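Local structure of carbamate kinase (Mycoplasma penetrans, 4AXS) at residues P40-I54 against Y106-E118. The protein probably acts as a carbamate kinase, transferring phosphate between carbamoyl phosphate and ADP to yield ATP in the arginine deiminase pathway. Numbering follows the deposited sequence.
Sequences PSQQKELVKIPAAKI and YIGYHMLTAISNE
With CG trans to the backbone N (chi1 -172°) and the chain extended beyond it, Q43 reaches across to the imidazole of H110. H110 ND1 donates to Q43 OE1 at 2.8 Å, the oxygen lying in the ring plane at its edge; the oxygen's exact place is less sure, since it sits too close to Y106 in the model. The amide plane stands 76° from the imidazole. K44 lays its aliphatic chain over a face of H110, CB 4.1 Å from the ring centroid in a CH-pi contact, while Y109 CD2 sits toward the rim of the opposite face. H110 NE2 is hydrogen-bonded to E98 of the second subunit, which, with the ND1 bond, would hold the imidazole from both nitrogens and limit its rotation at the dimer interface. One water bridges K44 NZ and Y109 OH. In this amino acid kinase fold, a three-layer alpha/beta sandwich, helices 40-46 and 48-54 run beside helix 106-118, the axes of 48-54 and 106-118 8.2 Å apart at -42°. Small residues permit the approach: A51 CB meets A114 CB at 3.9 Å and also rests on I115. V47 splits its branches, CG1 on A114 CB and CG2 on M111 CG (3.7 Å). I54 CG2 touches I115 CD1, and I54 and M111 both continue onto V66 of the central sheet. E118 rests its CG against A52 N, and the bend at the next bond brings OE1 to 3.7 Å from A52 CB.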
ATOM      1  N   PRO A  40       4.805 -13.844  -8.453  1.00 45.21           N
ATOM      2  CA  PRO A  40       3.411 -13.531  -8.138  1.00 45.10           C
ATOM      3  C   PRO A  40       2.596 -14.810  -8.237  1.00 48.77           C
ATOM      4  O   PRO A  40       1.797 -15.135  -7.347  1.00 45.63           O
ATOM      5  CB  PRO A  40       3.003 -12.561  -9.255  1.00 48.34           C
ATOM      6  CG  PRO A  40       4.288 -12.015  -9.793  1.00 51.32           C
ATOM      7  CD  PRO A  40       5.305 -13.101  -9.622  1.00 46.11           C
ATOM      8  N   SER A  41       2.831 -15.541  -9.323  1.00 47.39           N
ATOM      9  CA  SER A  41       2.073 -16.746  -9.612  1.00 45.10           C
ATOM     10  C   SER A  41       1.851 -17.527  -8.340  1.00 49.29           C
ATOM     11  O   SER A  41       0.705 -17.775  -7.965  1.00 51.66           O
ATOM     12  CB  SER A  41       2.792 -17.618 -10.648  1.00 56.76           C
ATOM     13  OG  SER A  41       2.840 -17.006 -11.935  1.00 53.27           O
ATOM     14  N   GLN A  42       2.950 -17.890  -7.668  1.00 47.35           N
ATOM     15  CA  GLN A  42       2.892 -18.758  -6.490  1.00 44.76           C
ATOM     16  C   GLN A  42       2.613 -18.002  -5.187  1.00 48.24           C
ATOM     17  O   GLN A  42       2.035 -18.567  -4.248  1.00 43.65           O
ATOM     18  CB  GLN A  42       4.159 -19.613  -6.363  1.00 47.59           C
ATOM     19  CG  GLN A  42       5.420 -18.849  -5.979  1.00 50.72           C
ATOM     20  CD  GLN A  42       6.632 -19.767  -5.778  1.00 56.43           C
ATOM     21  OE1 GLN A  42       7.014 -20.067  -4.646  1.00 53.74           O
ATOM     22  NE2 GLN A  42       7.240 -20.209  -6.878  1.00 58.35           N
ATOM     23  N   GLN A  43       3.018 -16.731  -5.132  1.00 46.33           N
ATOM     24  CA  GLN A  43       2.704 -15.884  -3.988  1.00 45.07           C
ATOM     25  C   GLN A  43       1.188 -15.855  -3.799  1.00 49.50           C
ATOM     26  O   GLN A  43       0.687 -15.958  -2.671  1.00 49.52           O
ATOM     27  CB  GLN A  43       3.271 -14.457  -4.167  1.00 47.94           C
ATOM     28  CG  GLN A  43       3.144 -13.566  -2.909  1.00 41.01           C
ATOM     29  CD  GLN A  43       3.759 -12.171  -3.066  1.00 43.13           C
ATOM     30  OE1 GLN A  43       3.206 -11.299  -3.752  1.00 45.39           O
ATOM     31  NE2 GLN A  43       4.881 -11.944  -2.395  1.00 37.91           N
ATOM     32  N   LYS A  44       0.458 -15.725  -4.909  1.00 44.38           N
ATOM     33  CA  LYS A  44      -0.996 -15.822  -4.862  1.00 45.12           C
ATOM     34  C   LYS A  44      -1.443 -17.169  -4.283  1.00 43.56           C
ATOM     35  O   LYS A  44      -2.378 -17.240  -3.486  1.00 42.67           O
ATOM     36  CB  LYS A  44      -1.604 -15.590  -6.246  1.00 44.80           C
ATOM     37  CG  LYS A  44      -2.908 -14.802  -6.221  1.00 44.36           C
ATOM     38  CD  LYS A  44      -3.409 -14.520  -7.646  1.00 46.75           C
ATOM     39  CE  LYS A  44      -2.224 -14.324  -8.602  1.00 51.13           C
ATOM     40  NZ  LYS A  44      -2.600 -13.723  -9.921  1.00 48.23           N
ATOM     41  N   GLU A  45      -0.769 -18.240  -4.683  1.00 49.59           N
ATOM     42  CA  GLU A  45      -0.957 -19.561  -4.036  1.00 51.07           C
ATOM     43  C   GLU A  45      -0.573 -19.665  -2.565  1.00 47.31           C
ATOM     44  O   GLU A  45      -1.394 -20.011  -1.718  1.00 47.70           O
ATOM     45  CB  GLU A  45      -0.153 -20.626  -4.765  1.00 43.94           C
ATOM     46  CG  GLU A  45      -0.978 -21.848  -5.084  1.00 51.03           C
ATOM     47  CD  GLU A  45      -2.381 -21.488  -5.574  1.00 55.65           C
ATOM     48  OE1 GLU A  45      -2.503 -21.001  -6.717  1.00 52.76           O
ATOM     49  OE2 GLU A  45      -3.358 -21.682  -4.812  1.00 53.69           O
ATOM     50  N   LEU A  46       0.681 -19.362  -2.260  1.00 44.56           N
ATOM     51  CA  LEU A  46       1.205 -19.534  -0.898  1.00 43.12           C
ATOM     52  C   LEU A  46       0.319 -18.771   0.097  1.00 43.44           C
ATOM     53  O   LEU A  46      -0.032 -19.300   1.150  1.00 50.29           O
ATOM     54  CB  LEU A  46       2.656 -19.032  -0.830  1.00 42.23           C
ATOM     55  CG  LEU A  46       3.773 -20.020  -1.223  1.00 44.17           C
ATOM     56  CD1 LEU A  46       3.321 -21.102  -2.196  1.00 39.56           C
ATOM     57  CD2 LEU A  46       4.970 -19.289  -1.778  1.00 41.56           C
ATOM     58  N   VAL A  47      -0.066 -17.553  -0.237  1.00 43.56           N
ATOM     59  CA  VAL A  47      -0.731 -16.703   0.739  1.00 40.75           C
ATOM     60  C   VAL A  47      -2.053 -17.278   1.261  1.00 44.86           C
ATOM     61  O   VAL A  47      -2.534 -16.871   2.318  1.00 45.82           O
ATOM     62  CB  VAL A  47      -0.902 -15.246   0.208  1.00 42.71           C
ATOM     63  CG1 VAL A  47      -1.881 -15.192  -0.977  1.00 46.70           C
ATOM     64  CG2 VAL A  47      -1.350 -14.324   1.321  1.00 42.85           C
ATOM     65  N   LYS A  48      -2.642 -18.229   0.538  1.00 49.25           N
ATOM     66  CA  LYS A  48      -3.927 -18.781   0.968  1.00 48.07           C
ATOM     67  C   LYS A  48      -3.781 -19.409   2.343  1.00 46.80           C
ATOM     68  O   LYS A  48      -4.622 -19.194   3.221  1.00 47.14           O
ATOM     69  CB  LYS A  48      -4.459 -19.840  -0.003  1.00 50.06           C
ATOM     70  CG  LYS A  48      -4.165 -19.620  -1.474  1.00 52.13           C
ATOM     71  CD  LYS A  48      -5.128 -18.641  -2.128  1.00 55.10           C
ATOM     72  CE  LYS A  48      -5.139 -18.846  -3.630  1.00 55.81           C
ATOM     73  NZ  LYS A  48      -5.630 -20.210  -3.980  1.00 55.65           N
ATOM     74  N   ILE A  49      -2.714 -20.194   2.518  1.00 48.65           N
ATOM     75  CA  ILE A  49      -2.476 -20.942   3.770  1.00 50.04           C
ATOM     76  C   ILE A  49      -2.512 -20.073   5.031  1.00 46.19           C
ATOM     77  O   ILE A  49      -3.302 -20.320   5.938  1.00 44.07           O
ATOM     78  CB  ILE A  49      -1.143 -21.738   3.735  1.00 51.89           C
ATOM     79  CG1 ILE A  49      -1.255 -22.941   2.801  1.00 50.80           C
ATOM     80  CG2 ILE A  49      -0.770 -22.209   5.128  1.00 52.40           C
ATOM     81  CD1 ILE A  49      -2.378 -23.895   3.184  1.00 51.32           C
ATOM     82  N   PRO A  50      -1.658 -19.045   5.088  1.00 47.78           N
ATOM     83  CA  PRO A  50      -1.704 -18.154   6.252  1.00 49.04           C
ATOM     84  C   PRO A  50      -3.102 -17.552   6.446  1.00 53.41           C
ATOM     85  O   PRO A  50      -3.590 -17.440   7.578  1.00 50.56           O
ATOM     86  CB  PRO A  50      -0.713 -17.050   5.880  1.00 48.16           C
ATOM     87  CG  PRO A  50       0.190 -17.672   4.841  1.00 44.88           C
ATOM     88  CD  PRO A  50      -0.644 -18.639   4.099  1.00 41.21           C
ATOM     89  N   ALA A  51      -3.741 -17.172   5.342  1.00 48.39           N
ATOM     90  CA  ALA A  51      -5.028 -16.496   5.414  1.00 49.21           C
ATOM     91  C   ALA A  51      -6.080 -17.383   6.072  1.00 51.21           C
ATOM     92  O   ALA A  51      -6.747 -16.967   7.022  1.00 53.72           O
ATOM     93  CB  ALA A  51      -5.482 -16.047   4.022  1.00 46.68           C
ATOM     94  N   ALA A  52      -6.235 -18.601   5.565  1.00 45.61           N
ATOM     95  CA  ALA A  52      -7.155 -19.549   6.186  1.00 52.75           C
ATOM     96  C   ALA A  52      -6.879 -19.701   7.697  1.00 55.84           C
ATOM     97  O   ALA A  52      -7.811 -19.682   8.514  1.00 51.97           O
ATOM     98  CB  ALA A  52      -7.100 -20.893   5.477  1.00 50.42           C
ATOM     99  N   LYS A  53      -5.604 -19.833   8.068  1.00 52.01           N
ATOM    100  CA  LYS A  53      -5.252 -19.875   9.486  1.00 58.16           C
ATOM    101  C   LYS A  53      -5.691 -18.584  10.194  1.00 57.39           C
ATOM    102  O   LYS A  53      -6.240 -18.635  11.297  1.00 58.58           O
ATOM    103  CB  LYS A  53      -3.751 -20.114   9.708  1.00 54.62           C
ATOM    104  CG  LYS A  53      -3.118 -21.241   8.894  1.00 57.48           C
ATOM    105  CD  LYS A  53      -3.364 -22.642   9.447  1.00 55.37           C
ATOM    106  CE  LYS A  53      -2.268 -23.598   8.940  1.00 62.62           C
ATOM    107  NZ  LYS A  53      -2.642 -25.050   8.943  1.00 59.80           N
ATOM    108  N   ILE A  54      -5.455 -17.431   9.570  1.00 53.74           N
ATOM    109  CA  ILE A  54      -5.863 -16.162  10.181  1.00 53.44           C
ATOM    110  C   ILE A  54      -7.381 -16.080  10.321  1.00 55.70           C
ATOM    111  O   ILE A  54      -7.898 -15.606  11.333  1.00 57.73           O
ATOM    112  CB  ILE A  54      -5.346 -14.931   9.400  1.00 53.26           C
ATOM    113  CG1 ILE A  54      -3.843 -14.755   9.621  1.00 50.82           C
ATOM    114  CG2 ILE A  54      -6.066 -13.677   9.858  1.00 48.55           C
ATOM    115  CD1 ILE A  54      -3.124 -14.065   8.502  1.00 38.18           C
ATOM    116  N   TYR A 106       2.543  -4.711  -3.487  1.00 34.59           N
ATOM    117  CA  TYR A 106       2.540  -5.964  -4.217  1.00 33.71           C
ATOM    118  C   TYR A 106       2.043  -7.061  -3.272  1.00 37.37           C
ATOM    119  O   TYR A 106       1.089  -7.777  -3.580  1.00 42.52           O
ATOM    120  CB  TYR A 106       3.930  -6.247  -4.782  1.00 37.01           C
ATOM    121  CG  TYR A 106       4.176  -7.679  -5.221  1.00 42.23           C
ATOM    122  CD1 TYR A 106       3.266  -8.341  -6.040  1.00 39.92           C
ATOM    123  CD2 TYR A 106       5.339  -8.360  -4.825  1.00 35.69           C
ATOM    124  CE1 TYR A 106       3.493  -9.646  -6.448  1.00 43.01           C
ATOM    125  CE2 TYR A 106       5.573  -9.655  -5.230  1.00 40.39           C
ATOM    126  CZ  TYR A 106       4.644 -10.296  -6.042  1.00 44.93           C
ATOM    127  OH  TYR A 106       4.864 -11.592  -6.451  1.00 48.02           O
ATOM    128  N   ILE A 107       2.633  -7.151  -2.091  1.00 30.74           N
ATOM    129  CA  ILE A 107       2.215  -8.181  -1.156  1.00 35.40           C
ATOM    130  C   ILE A 107       0.856  -7.890  -0.510  1.00 36.25           C
ATOM    131  O   ILE A 107       0.050  -8.798  -0.305  1.00 33.24           O
ATOM    132  CB  ILE A 107       3.283  -8.418  -0.059  1.00 37.47           C
ATOM    133  CG1 ILE A 107       4.607  -8.871  -0.691  1.00 33.42           C
ATOM    134  CG2 ILE A 107       2.784  -9.444   0.949  1.00 38.25           C
ATOM    135  CD1 ILE A 107       5.828  -8.437   0.073  1.00 31.72           C
ATOM    136  N   GLY A 108       0.601  -6.628  -0.180  1.00 33.96           N
ATOM    137  CA  GLY A 108      -0.626  -6.291   0.514  1.00 33.88           C
ATOM    138  C   GLY A 108      -1.827  -6.661  -0.333  1.00 38.05           C
ATOM    139  O   GLY A 108      -2.878  -7.065   0.165  1.00 37.20           O
ATOM    140  N   TYR A 109      -1.657  -6.528  -1.638  1.00 34.27           N
ATOM    141  CA  TYR A 109      -2.689  -6.918  -2.569  1.00 36.65           C
ATOM    142  C   TYR A 109      -3.045  -8.401  -2.432  1.00 39.20           C
ATOM    143  O   TYR A 109      -4.223  -8.759  -2.265  1.00 37.90           O
ATOM    144  CB  TYR A 109      -2.254  -6.567  -3.992  1.00 34.29           C
ATOM    145  CG  TYR A 109      -2.982  -7.310  -5.077  1.00 34.43           C
ATOM    146  CD1 TYR A 109      -4.369  -7.403  -5.081  1.00 42.98           C
ATOM    147  CD2 TYR A 109      -2.283  -7.893  -6.121  1.00 37.42           C
ATOM    148  CE1 TYR A 109      -5.041  -8.079  -6.100  1.00 41.37           C
ATOM    149  CE2 TYR A 109      -2.934  -8.560  -7.136  1.00 40.29           C
ATOM    150  CZ  TYR A 109      -4.306  -8.654  -7.122  1.00 39.53           C
ATOM    151  OH  TYR A 109      -4.935  -9.329  -8.132  1.00 42.03           O
ATOM    152  N   HIS A 110      -2.033  -9.266  -2.496  1.00 38.63           N
ATOM    153  CA  HIS A 110      -2.286 -10.703  -2.392  1.00 38.19           C
ATOM    154  C   HIS A 110      -2.884 -11.089  -1.033  1.00 36.26           C
ATOM    155  O   HIS A 110      -3.857 -11.830  -0.960  1.00 39.42           O
ATOM    156  CB  HIS A 110      -1.022 -11.504  -2.684  1.00 40.97           C
ATOM    157  CG  HIS A 110      -0.718 -11.644  -4.143  1.00 38.62           C
ATOM    158  ND1 HIS A 110       0.574 -11.649  -4.635  1.00 42.00           N
ATOM    159  CD2 HIS A 110      -1.526 -11.811  -5.210  1.00 37.51           C
ATOM    160  CE1 HIS A 110       0.540 -11.801  -5.946  1.00 43.73           C
ATOM    161  NE2 HIS A 110      -0.722 -11.898  -6.325  1.00 43.29           N
ATOM    162  N   MET A 111      -2.327 -10.561   0.041  1.00 32.04           N
ATOM    163  CA  MET A 111      -2.897 -10.804   1.354  1.00 38.81           C
ATOM    164  C   MET A 111      -4.333 -10.282   1.493  1.00 41.34           C
ATOM    165  O   MET A 111      -5.197 -10.993   2.009  1.00 38.67           O
ATOM    166  CB  MET A 111      -1.974 -10.258   2.457  1.00 40.04           C
ATOM    167  CG  MET A 111      -0.584 -10.925   2.440  1.00 43.29           C
ATOM    168  SD  MET A 111       0.507 -10.501   3.814  1.00 51.40           S
ATOM    169  CE  MET A 111      -0.341 -11.327   5.151  1.00 42.83           C
ATOM    170  N   LEU A 112      -4.591  -9.063   1.009  1.00 39.31           N
ATOM    171  CA  LEU A 112      -5.910  -8.444   1.140  1.00 35.41           C
ATOM    172  C   LEU A 112      -7.013  -9.275   0.499  1.00 37.30           C
ATOM    173  O   LEU A 112      -8.086  -9.443   1.074  1.00 37.44           O
ATOM    174  CB  LEU A 112      -5.915  -7.054   0.530  1.00 41.81           C
ATOM    175  CG  LEU A 112      -6.905  -6.082   1.160  1.00 44.80           C
ATOM    176  CD1 LEU A 112      -6.699  -6.053   2.672  1.00 40.68           C
ATOM    177  CD2 LEU A 112      -6.712  -4.698   0.549  1.00 39.48           C
ATOM    178  N   THR A 113      -6.763  -9.795  -0.695  1.00 35.56           N
ATOM    179  CA  THR A 113      -7.735 -10.695  -1.298  1.00 40.10           C
ATOM    180  C   THR A 113      -7.909 -11.926  -0.411  1.00 46.76           C
ATOM    181  O   THR A 113      -9.000 -12.197   0.105  1.00 45.23           O
ATOM    182  CB  THR A 113      -7.295 -11.187  -2.686  1.00 40.07           C
ATOM    183  OG1 THR A 113      -7.183 -10.083  -3.587  1.00 43.78           O
ATOM    184  CG2 THR A 113      -8.307 -12.160  -3.241  1.00 39.85           C
ATOM    185  N   ALA A 114      -6.807 -12.654  -0.226  1.00 45.18           N
ATOM    186  CA  ALA A 114      -6.839 -13.977   0.377  1.00 40.95           C
ATOM    187  C   ALA A 114      -7.504 -13.999   1.746  1.00 47.45           C
ATOM    188  O   ALA A 114      -8.327 -14.877   2.037  1.00 50.30           O
ATOM    189  CB  ALA A 114      -5.446 -14.545   0.451  1.00 43.02           C
ATOM    190  N   ILE A 115      -7.165 -13.037   2.590  1.00 43.95           N
ATOM    191  CA  ILE A 115      -7.676 -13.080   3.952  1.00 45.93           C
ATOM    192  C   ILE A 115      -9.126 -12.614   3.979  1.00 49.25           C
ATOM    193  O   ILE A 115      -9.932 -13.097   4.778  1.00 53.09           O
ATOM    194  CB  ILE A 115      -6.813 -12.263   4.924  1.00 43.22           C
ATOM    195  CG1 ILE A 115      -7.477 -12.205   6.294  1.00 41.47           C
ATOM    196  CG2 ILE A 115      -6.624 -10.849   4.398  1.00 56.72           C
ATOM    197  CD1 ILE A 115      -6.830 -11.223   7.221  1.00 46.64           C
ATOM    198  N   SER A 116      -9.450 -11.668   3.107  1.00 50.15           N
ATOM    199  CA  SER A 116     -10.839 -11.290   2.883  1.00 47.05           C
ATOM    200  C   SER A 116     -11.578 -12.540   2.414  1.00 51.09           C
ATOM    201  O   SER A 116     -12.614 -12.913   2.968  1.00 52.89           O
ATOM    202  CB  SER A 116     -10.932 -10.184   1.821  1.00 46.20           C
ATOM    203  OG  SER A 116     -10.783  -8.884   2.380  1.00 40.13           O
ATOM    204  N   ASN A 117     -11.024 -13.194   1.398  1.00 46.88           N
ATOM    205  CA  ASN A 117     -11.640 -14.381   0.830  1.00 50.15           C
ATOM    206  C   ASN A 117     -11.916 -15.458   1.881  1.00 59.70           C
ATOM    207  O   ASN A 117     -13.042 -15.951   1.983  1.00 59.55           O
ATOM    208  CB  ASN A 117     -10.780 -14.940  -0.296  1.00 44.70           C
ATOM    209  CG  ASN A 117     -11.131 -14.347  -1.638  1.00 49.07           C
ATOM    210  OD1 ASN A 117     -12.032 -13.510  -1.740  1.00 51.25           O
ATOM    211  ND2 ASN A 117     -10.431 -14.782  -2.686  1.00 42.87           N
ATOM    212  N   GLU A 118     -10.893 -15.812   2.661  1.00 54.81           N
ATOM    213  CA  GLU A 118     -11.044 -16.839   3.690  1.00 54.11           C
ATOM    214  C   GLU A 118     -12.109 -16.477   4.722  1.00 58.33           C
ATOM    215  O   GLU A 118     -12.914 -17.321   5.104  1.00 61.25           O
ATOM    216  CB  GLU A 118      -9.714 -17.123   4.396  1.00 55.31           C
ATOM    217  CG  GLU A 118      -8.642 -17.714   3.502  1.00 51.70           C
ATOM    218  CD  GLU A 118      -9.102 -18.973   2.802  1.00 57.67           C
ATOM    219  OE1 GLU A 118      -9.935 -19.694   3.388  1.00 64.19           O
ATOM    220  OE2 GLU A 118      -8.637 -19.240   1.667  1.00 55.52           O
TER
HETATM  221  O   HOH W   1      -3.590 -10.742 -10.201  1.00 41.66           O